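Local coordinates for protein potential RNA-dependent RNA polymerase (Human picobirnavirus, PDB 5I62) that catalyses RNA-directed synthesis of RNA from ribonucleoside triphosphates and probably serves both transcription and genome replication of a double-stranded RNA virus, at residues A[93-98]-A[320-325]; A[267-272]-A[300-305]; A[86-91]-A[182-187]. All blocks are in the same frame, centred on the assembly; numbering follows the deposited sequence.

Contact 1: residues A[93-98]-A[320-325]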
loop_
_atom_site.group_PDB
_atom_site.type_symbol
_atom_site.label_atom_id
_atom_site.label_comp_id
_atom_site.label_asym_id
_atom_site.label_seq_id
_atom_site.Cartn_x
_atom_site.Cartn_y
_atom_site.Cartn_z
ATOM N N ASP A 93 3.549 10.813 -16.528
ATOM C CA ASP A 93 2.989 12.151 -16.697
ATOM C C ASP A 93 2.008 12.483 -15.579
ATOM O O ASP A 93 1.989 13.606 -15.065
ATOM C CB ASP A 93 2.269 12.267 -18.044
ATOM C CG ASP A 93 3.216 12.233 -19.245
ATOM O OD1 ASP A 93 4.441 12.425 -19.066
ATOM O OD2 ASP A 93 2.712 12.025 -20.379
ATOM N N SER A 94 1.171 11.509 -15.207
ATOM C CA SER A 94 0.124 11.724 -14.207
ATOM C C SER A 94 0.676 12.299 -12.906
ATOM O O SER A 94 0.063 13.178 -12.294
ATOM C CB SER A 94 -0.608 10.408 -13.939
ATOM O OG SER A 94 -1.738 10.607 -13.098
ATOM N N TYR A 95 1.852 11.830 -12.477
ATOM C CA TYR A 95 2.429 12.343 -11.238
ATOM C C TYR A 95 2.789 13.817 -11.337
ATOM O O TYR A 95 2.786 14.527 -10.322
ATOM C CB TYR A 95 3.663 11.531 -10.845
ATOM C CG TYR A 95 3.306 10.205 -10.242
ATOM C CD1 TYR A 95 2.997 9.117 -11.040
ATOM C CD2 TYR A 95 3.205 10.065 -8.870
ATOM C CE1 TYR A 95 2.643 7.907 -10.488
ATOM C CE2 TYR A 95 2.846 8.861 -8.301
ATOM C CZ TYR A 95 2.565 7.788 -9.115
ATOM O OH TYR A 95 2.211 6.594 -8.543
ATOM N N TYR A 96 3.166 14.279 -12.527
ATOM C CA TYR A 96 3.584 15.659 -12.724
ATOM C C TYR A 96 2.403 16.562 -13.053
ATOM O O TYR A 96 2.377 17.722 -12.649
ATOM C CB TYR A 96 4.622 15.736 -13.851
ATOM C CG TYR A 96 5.951 15.133 -13.455
ATOM C CD1 TYR A 96 6.191 13.780 -13.613
ATOM C CD2 TYR A 96 6.951 15.922 -12.896
ATOM C CE1 TYR A 96 7.406 13.212 -13.230
ATOM C CE2 TYR A 96 8.171 15.373 -12.514
ATOM C CZ TYR A 96 8.389 14.022 -12.680
ATOM O OH TYR A 96 9.596 13.478 -12.293
ATOM N N ASP A 97 1.430 16.038 -13.785
ATOM C CA ASP A 97 0.337 16.859 -14.283
ATOM C C ASP A 97 -0.855 16.904 -13.332
ATOM O O ASP A 97 -1.618 17.869 -13.359
ATOM C CB ASP A 97 -0.089 16.343 -15.657
ATOM C CG ASP A 97 1.013 16.500 -16.703
ATOM O OD1 ASP A 97 1.884 17.386 -16.534
ATOM O OD2 ASP A 97 1.036 15.713 -17.673
ATOM N N SER A 98 -1.026 15.903 -12.473
ATOM C CA SER A 98 -2.231 15.849 -11.652
ATOM C C SER A 98 -2.194 16.787 -10.450
ATOM O O SER A 98 -3.210 16.923 -9.770
ATOM C CB SER A 98 -2.492 14.423 -11.161
ATOM O OG SER A 98 -2.634 13.520 -12.252
ATOM N N MET A 320 2.822 12.544 -4.704
ATOM C CA MET A 320 3.525 11.647 -3.800
ATOM C C MET A 320 4.336 10.625 -4.580
ATOM O O MET A 320 3.783 9.837 -5.349
ATOM C CB MET A 320 2.545 10.932 -2.883
ATOM C CG MET A 320 3.191 9.826 -2.088
ATOM S SD MET A 320 4.386 10.481 -0.904
ATOM C CE MET A 320 3.237 11.109 0.352
ATOM N N GLY A 321 5.652 10.622 -4.363
ATOM C CA GLY A 321 6.477 9.586 -4.954
ATOM C C GLY A 321 6.168 8.264 -4.285
ATOM O O GLY A 321 6.679 7.983 -3.200
ATOM N N SER A 322 5.298 7.466 -4.907
ATOM C CA SER A 322 4.826 6.204 -4.346
ATOM C C SER A 322 5.994 5.270 -4.059
ATOM O O SER A 322 6.484 4.611 -4.982
ATOM C CB SER A 322 3.844 5.527 -5.310
ATOM O OG SER A 322 3.028 6.487 -5.981
ATOM N N GLY A 323 6.449 5.212 -2.799
ATOM C CA GLY A 323 7.721 4.575 -2.470
ATOM C C GLY A 323 8.558 5.327 -1.446
ATOM O O GLY A 323 9.532 4.788 -0.905
ATOM N N SER A 324 8.204 6.592 -1.196
ATOM C CA SER A 324 8.773 7.348 -0.083
ATOM C C SER A 324 8.587 6.623 1.244
ATOM O O SER A 324 7.639 5.861 1.428
ATOM C CB SER A 324 8.097 8.717 0.018
ATOM O OG SER A 324 8.488 9.367 1.216
ATOM N N GLY A 325 9.490 6.895 2.196
ATOM C CA GLY A 325 9.288 6.399 3.549
ATOM C C GLY A 325 8.078 7.014 4.239
ATOM O O GLY A 325 7.586 6.465 5.233
#
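With chi1 at -77°, Tyr95 swings CG anti to its carbonyl carbon and runs its ring out from helix 89-97 toward the loop 320-325; Ser322, with chi1 at only -36°, turns OG back to meet it. The phenol oxygen Tyr95 OH lies 2.7 Å from Ser322 OG, close enough for a hydrogen bond, although the phenolic proton has another acceptor within range. Ser322 OG stands at the ring's edge, near the ring plane. So does Met320 O, which is 3.2 Å from Tyr95 CE2, and the tyrosine therefore meets the loop, at Met320 O and Ser322 OG, with its rim rather than its face. Ser322 OG has a second partner in Asp266, which by sequence is probably the second aspartate of polymerase motif A.

Farther along 93-98, Ser98 OG bonds to Ser94 O at 2.7 Å while Ser98 N reaches the same oxygen from the opposite face of the carbonyl plane.

The glycine- and serine-rich loop, followed by helix 327-345, matches polymerase motif B. Tyr95 also packs on Val202 and Trp204 of strand 199-205, and Tyr95 and Gly319 share a backbone hydrogen bond. The Met320 side chain turns to Thr327, Asp330 and Glu331, so the loop is wedged between helix 89-97 and helix 327-345.

Contact 2: residues A[267-272]-A[300-305]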
loop_
_atom_site.group_PDB
_atom_site.type_symbol
_atom_site.label_atom_id
_atom_site.label_comp_id
_atom_site.label_asym_id
_atom_site.label_seq_id
_atom_site.Cartn_x
_atom_site.Cartn_y
_atom_site.Cartn_z
ATOM N N GLN A 267 -0.871 10.600 -7.166
ATOM C CA GLN A 267 -0.590 11.540 -8.244
ATOM C C GLN A 267 -1.186 12.915 -7.962
ATOM O O GLN A 267 -0.633 13.932 -8.391
ATOM C CB GLN A 267 -1.121 10.991 -9.566
ATOM C CG GLN A 267 -0.455 9.701 -10.093
ATOM C CD GLN A 267 -1.047 8.420 -9.521
ATOM O OE1 GLN A 267 -1.551 8.393 -8.397
ATOM N NE2 GLN A 267 -1.000 7.350 -10.312
ATOM N N HIS A 268 -2.312 12.965 -7.258
ATOM C CA HIS A 268 -3.001 14.219 -6.988
ATOM C C HIS A 268 -2.594 14.840 -5.663
ATOM O O HIS A 268 -3.179 15.859 -5.265
ATOM C CB HIS A 268 -4.521 14.004 -6.987
ATOM C CG HIS A 268 -5.109 13.753 -8.340
ATOM N ND1 HIS A 268 -5.108 12.511 -8.931
ATOM C CD2 HIS A 268 -5.744 14.580 -9.205
ATOM C CE1 HIS A 268 -5.693 12.587 -10.113
ATOM N NE2 HIS A 268 -6.089 13.830 -10.303
ATOM N N PHE A 269 -1.637 14.244 -4.949
ATOM C CA PHE A 269 -1.270 14.735 -3.617
ATOM C C PHE A 269 -0.416 15.987 -3.808
ATOM O O PHE A 269 0.815 15.960 -3.778
ATOM C CB PHE A 269 -0.560 13.644 -2.818
ATOM C CG PHE A 269 -0.669 13.813 -1.333
ATOM C CD1 PHE A 269 -1.823 13.429 -0.653
ATOM C CD2 PHE A 269 0.371 14.361 -0.616
ATOM C CE1 PHE A 269 -1.925 13.593 0.723
ATOM C CE2 PHE A 269 0.273 14.542 0.765
ATOM C CZ PHE A 269 -0.864 14.145 1.434
ATOM N N ASN A 270 -1.107 17.113 -3.970
ATOM C CA ASN A 270 -0.570 18.349 -4.528
ATOM C C ASN A 270 0.023 19.220 -3.415
ATOM O O ASN A 270 -0.014 18.864 -2.243
ATOM C CB ASN A 270 -1.688 19.041 -5.299
ATOM C CG ASN A 270 -2.902 19.316 -4.415
ATOM O OD1 ASN A 270 -2.768 19.781 -3.283
ATOM N ND2 ASN A 270 -4.083 19.015 -4.932
ATOM N N PRO A 271 0.582 20.392 -3.754
ATOM C CA PRO A 271 1.226 21.216 -2.720
ATOM C C PRO A 271 0.278 21.699 -1.638
ATOM O O PRO A 271 0.736 22.007 -0.539
ATOM C CB PRO A 271 1.807 22.394 -3.516
ATOM C CG PRO A 271 2.107 21.796 -4.880
ATOM C CD PRO A 271 0.930 20.869 -5.116
ATOM N N THR A 272 -1.024 21.776 -1.914
ATOM C CA THR A 272 -1.957 22.116 -0.850
ATOM C C THR A 272 -2.033 20.985 0.166
ATOM O O THR A 272 -1.900 21.213 1.374
ATOM C CB THR A 272 -3.330 22.432 -1.453
ATOM O OG1 THR A 272 -3.198 23.525 -2.368
ATOM C CG2 THR A 272 -4.316 22.819 -0.367
ATOM N N ILE A 300 11.308 16.358 -0.296
ATOM C CA ILE A 300 11.995 15.616 -1.364
ATOM C C ILE A 300 11.058 14.635 -2.052
ATOM O O ILE A 300 11.118 14.451 -3.273
ATOM C CB ILE A 300 13.245 14.903 -0.802
ATOM C CG1 ILE A 300 14.302 15.934 -0.411
ATOM C CG2 ILE A 300 13.802 13.871 -1.789
ATOM C CD1 ILE A 300 15.402 15.340 0.435
ATOM N N LYS A 301 10.179 13.982 -1.287
ATOM C CA LYS A 301 9.311 12.979 -1.890
ATOM C C LYS A 301 8.353 13.590 -2.911
ATOM O O LYS A 301 7.802 12.855 -3.738
ATOM C CB LYS A 301 8.538 12.228 -0.805
ATOM C CG LYS A 301 7.502 13.126 -0.069
ATOM C CD LYS A 301 6.741 12.381 1.035
ATOM C CE LYS A 301 7.516 12.357 2.354
ATOM N NZ LYS A 301 7.482 13.677 3.063
ATOM N N TYR A 302 8.151 14.914 -2.872
ATOM C CA TYR A 302 7.283 15.624 -3.805
ATOM C C TYR A 302 8.044 16.327 -4.924
ATOM O O TYR A 302 7.422 16.983 -5.768
ATOM C CB TYR A 302 6.428 16.648 -3.046
ATOM C CG TYR A 302 5.643 16.007 -1.917
ATOM C CD1 TYR A 302 4.633 15.101 -2.195
ATOM C CD2 TYR A 302 5.937 16.281 -0.577
ATOM C CE1 TYR A 302 3.915 14.481 -1.172
ATOM C CE2 TYR A 302 5.214 15.665 0.456
ATOM C CZ TYR A 302 4.207 14.764 0.137
ATOM O OH TYR A 302 3.460 14.134 1.116
ATOM N N ALA A 303 9.374 16.223 -4.946
ATOM C CA ALA A 303 10.171 16.934 -5.940
ATOM C C ALA A 303 11.356 16.139 -6.485
ATOM O O ALA A 303 12.055 16.651 -7.362
ATOM C CB ALA A 303 10.686 18.261 -5.358
ATOM N N ILE A 304 11.606 14.928 -5.998
ATOM C CA ILE A 304 12.836 14.203 -6.369
ATOM C C ILE A 304 12.820 13.892 -7.861
ATOM O O ILE A 304 11.747 13.576 -8.414
ATOM C CB ILE A 304 12.980 12.917 -5.528
ATOM C CG1 ILE A 304 14.380 12.284 -5.693
ATOM C CG2 ILE A 304 11.863 11.912 -5.854
ATOM C CD1 ILE A 304 14.642 11.164 -4.707
ATOM N N PRO A 305 13.945 14.023 -8.581
ATOM C CA PRO A 305 13.954 13.645 -9.997
ATOM C C PRO A 305 13.638 12.165 -10.156
ATOM O O PRO A 305 13.746 11.382 -9.212
ATOM C CB PRO A 305 15.391 13.969 -10.450
ATOM C CG PRO A 305 15.868 15.023 -9.452
ATOM C CD PRO A 305 15.241 14.601 -8.154
#
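Phe269 sits at the centre of an inverse gamma turn, which swings the chain from the end of motif A into helix 271-284, while Tyr302 lies in a compact bend of 300-305 where Ala303 N bonds to Ile300 O at 3.0 Å. Asn270 follows the gamma turn as the N-cap of the helix: its OD1 accepts from Thr272 N at 3.0 Å, a weak bond with an N-H...O angle of 120°, and also takes a hydrogen bond from Cys273 N.

Only the two aromatic side chains meet. Phe269 puts CG anti to its backbone N (chi1 -155°), and this carries the ring to Tyr302, whose own CG lies beside its backbone N. The rings touch rim to rim, neither over the face of the other. Their planes are only 20° apart, and the centroids are 5.9 Å from each other. The touch falls on one side of Phe269, where CD2 is 3.6 Å from Tyr302 CE1 and CE2 is 3.2 Å from Tyr302 OH. One face of the tyrosine ring is taken by its neighbour Lys301, whose CG stands 3.4 Å above the ring centre. Beyond the contact, Phe269 packs on Glu331 and Val334 of helix 327-345.

No hydrogen bond joins the two segments; the phenol oxygen meets the C-H rim of Phe269 and finds its polar partner in Asp330 OD2, an oxygen of helix 327-345 that also pairs with the charged end of Lys301. The buried contact itself is carbon packing, with the polar end of Tyr302 satisfied by Asp330. That bond holds the end of the ring in place, while Phe269 at the rim and Lys301 CG over one face would restrict its turning.

Contact 3: residues A[86-91]-A[182-187]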
loop_
_atom_site.group_PDB
_atom_site.type_symbol
_atom_site.label_atom_id
_atom_site.label_comp_id
_atom_site.label_asym_id
_atom_site.label_seq_id
_atom_site.Cartn_x
_atom_site.Cartn_y
_atom_site.Cartn_z
ATOM N N LYS A 86 7.413 2.701 -23.260
ATOM C CA LYS A 86 6.688 3.508 -24.237
ATOM C C LYS A 86 5.179 3.537 -23.971
ATOM O O LYS A 86 4.511 4.494 -24.380
ATOM C CB LYS A 86 6.940 2.986 -25.650
ATOM C CG LYS A 86 6.055 1.785 -25.985
ATOM C CD LYS A 86 6.111 1.391 -27.448
ATOM C CE LYS A 86 6.659 0.044 -27.614
ATOM N NZ LYS A 86 6.949 -0.311 -29.029
ATOM N N GLU A 87 4.623 2.522 -23.305
ATOM C CA GLU A 87 3.188 2.492 -23.015
ATOM C C GLU A 87 2.850 2.881 -21.576
ATOM O O GLU A 87 1.691 2.744 -21.168
ATOM C CB GLU A 87 2.616 1.111 -23.330
ATOM C CG GLU A 87 2.895 0.649 -24.751
ATOM C CD GLU A 87 2.715 -0.854 -24.916
ATOM O OE1 GLU A 87 3.445 -1.459 -25.742
ATOM O OE2 GLU A 87 1.855 -1.443 -24.215
ATOM N N ARG A 88 3.835 3.370 -20.816
ATOM C CA ARG A 88 3.674 3.783 -19.435
ATOM C C ARG A 88 3.962 5.265 -19.242
ATOM O O ARG A 88 3.945 5.734 -18.105
ATOM C CB ARG A 88 4.599 2.959 -18.522
ATOM C CG ARG A 88 4.277 1.454 -18.479
ATOM C CD ARG A 88 5.260 0.681 -17.619
ATOM N NE ARG A 88 5.222 1.108 -16.225
ATOM C CZ ARG A 88 6.247 1.008 -15.382
ATOM N NH1 ARG A 88 7.407 0.493 -15.797
ATOM N NH2 ARG A 88 6.119 1.424 -14.129
ATOM N N MET A 89 4.250 6.010 -20.318
ATOM C CA MET A 89 4.656 7.406 -20.165
ATOM C C MET A 89 3.531 8.261 -19.601
ATOM O O MET A 89 3.792 9.243 -18.892
ATOM C CB MET A 89 5.127 7.980 -21.501
ATOM C CG MET A 89 6.370 7.311 -22.075
ATOM S SD MET A 89 7.813 7.386 -20.984
ATOM C CE MET A 89 7.928 9.146 -20.658
ATOM N N SER A 90 2.281 7.926 -19.935
ATOM C CA SER A 90 1.135 8.627 -19.361
ATOM C C SER A 90 1.029 8.377 -17.864
ATOM O O SER A 90 0.618 9.266 -17.107
ATOM C CB SER A 90 -0.153 8.185 -20.049
ATOM O OG SER A 90 -0.278 8.799 -21.313
ATOM N N ASP A 91 1.367 7.160 -17.432
ATOM C CA ASP A 91 1.376 6.847 -16.010
ATOM C C ASP A 91 2.372 7.725 -15.271
ATOM O O ASP A 91 2.123 8.127 -14.131
ATOM C CB ASP A 91 1.707 5.371 -15.805
ATOM C CG ASP A 91 0.689 4.454 -16.451
ATOM O OD1 ASP A 91 -0.470 4.897 -16.617
ATOM O OD2 ASP A 91 1.043 3.298 -16.783
ATOM N N ALA A 182 14.904 9.087 -7.865
ATOM C CA ALA A 182 14.127 7.861 -7.787
ATOM C C ALA A 182 14.318 7.070 -9.075
ATOM O O ALA A 182 14.590 7.628 -10.139
ATOM C CB ALA A 182 12.637 8.151 -7.578
ATOM N N VAL A 183 14.175 5.763 -8.979
ATOM C CA VAL A 183 14.215 4.897 -10.151
ATOM C C VAL A 183 12.809 4.393 -10.425
ATOM O O VAL A 183 12.111 3.958 -9.502
ATOM C CB VAL A 183 15.197 3.732 -9.943
ATOM C CG1 VAL A 183 15.001 2.664 -11.013
ATOM C CG2 VAL A 183 16.647 4.256 -9.949
ATOM N N LEU A 184 12.397 4.435 -11.699
ATOM C CA LEU A 184 11.068 3.975 -12.101
ATOM C C LEU A 184 10.955 2.473 -11.884
ATOM O O LEU A 184 11.644 1.691 -12.551
ATOM C CB LEU A 184 10.785 4.318 -13.559
ATOM C CG LEU A 184 9.397 3.867 -14.058
ATOM C CD1 LEU A 184 8.265 4.623 -13.351
ATOM C CD2 LEU A 184 9.248 3.992 -15.569
ATOM N N GLY A 185 10.092 2.074 -10.949
ATOM C CA GLY A 185 9.749 0.690 -10.720
ATOM C C GLY A 185 8.312 0.376 -11.127
ATOM O O GLY A 185 7.565 1.217 -11.628
ATOM N N TRP A 186 7.931 -0.875 -10.891
ATOM C CA TRP A 186 6.677 -1.382 -11.426
ATOM C C TRP A 186 6.091 -2.422 -10.485
ATOM O O TRP A 186 6.819 -3.200 -9.875
ATOM C CB TRP A 186 6.883 -1.980 -12.823
ATOM C CG TRP A 186 5.650 -2.633 -13.407
ATOM C CD1 TRP A 186 4.711 -2.042 -14.198
ATOM C CD2 TRP A 186 5.256 -4.000 -13.267
ATOM N NE1 TRP A 186 3.743 -2.954 -14.546
ATOM C CE2 TRP A 186 4.058 -4.166 -13.992
ATOM C CE3 TRP A 186 5.802 -5.102 -12.602
ATOM C CZ2 TRP A 186 3.396 -5.390 -14.071
ATOM C CZ3 TRP A 186 5.142 -6.322 -12.681
ATOM C CH2 TRP A 186 3.956 -6.455 -13.413
ATOM N N ARG A 187 4.762 -2.412 -10.368
ATOM C CA ARG A 187 4.015 -3.497 -9.745
ATOM C C ARG A 187 2.780 -3.776 -10.581
ATOM O O ARG A 187 2.118 -2.846 -11.044
ATOM C CB ARG A 187 3.576 -3.185 -8.303
ATOM C CG ARG A 187 4.718 -2.995 -7.318
ATOM C CD ARG A 187 5.565 -4.253 -7.179
ATOM N NE ARG A 187 4.795 -5.396 -6.701
ATOM C CZ ARG A 187 4.497 -5.607 -5.424
ATOM N NH1 ARG A 187 4.896 -4.740 -4.497
ATOM N NH2 ARG A 187 3.795 -6.679 -5.072
HETATM O O HOH W 1 9.658 -0.013 -14.060
#
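Arg88 NH2 donates to Gly185 O at 2.9 Å, N-H...O angle 149°, tying the residue just before helix 89-97 to strand 176-189 of the mixed sheet that probably belongs to the fingers of the polymerase. The oxygen lies in the guanidinium plane, yet the donor sits above the plane of the carbonyl. The bend of the arginine's chain at chi3 (63°) brings the guanidinium up to the strand between Leu184 and Trp186.

These two residues flank Gly185 and sandwich the guanidinium. On one face Trp186 brings up the edge of its indole, with CD1 3.6 Å from Arg88 CZ; the two planes are 80° apart, so the ring stands nearly upright on the flat group. Over the opposite face comes Leu184, whose CD2 is 4.0 Å from Arg88 NH1. Clamped between carbon groups and bonded in its own plane, the guanidinium has little freedom to rotate. The indole is held as well, because Trp186 NE1 bonds to Gln200 of the neighbouring strand 199-205, and Met82 packs on both Arg88 and Trp186.

A water also lies in the guanidinium plane: it accepts from Arg88 NH1 at 2.9 Å and donates to Leu184 O at 3.0 Å.

Contacts 1 and 2 touch, their centres about 6 Å apart: Gly321 N probably bonds to Lys301 O, and Met320 packs against Tyr302. The centre of contact 3 is about 11 Å from that of contact 1 and about 16 Å from that of contact 2. It shares helix 89-97 with contact 1, and meets contact 2 where Pro305 O probably bonds to Ala182 N. Along the chain the order is 86-91, 93-98, 182-187, 267-272, 300-305, 320-325, so both segments of contact 2 fall between those of contact 1, and contact 3 interleaves with contact 1. Helix 89-97 and the residue before it, Arg88, thus stand between the sheet at 182-187 and the loop that matches motif B.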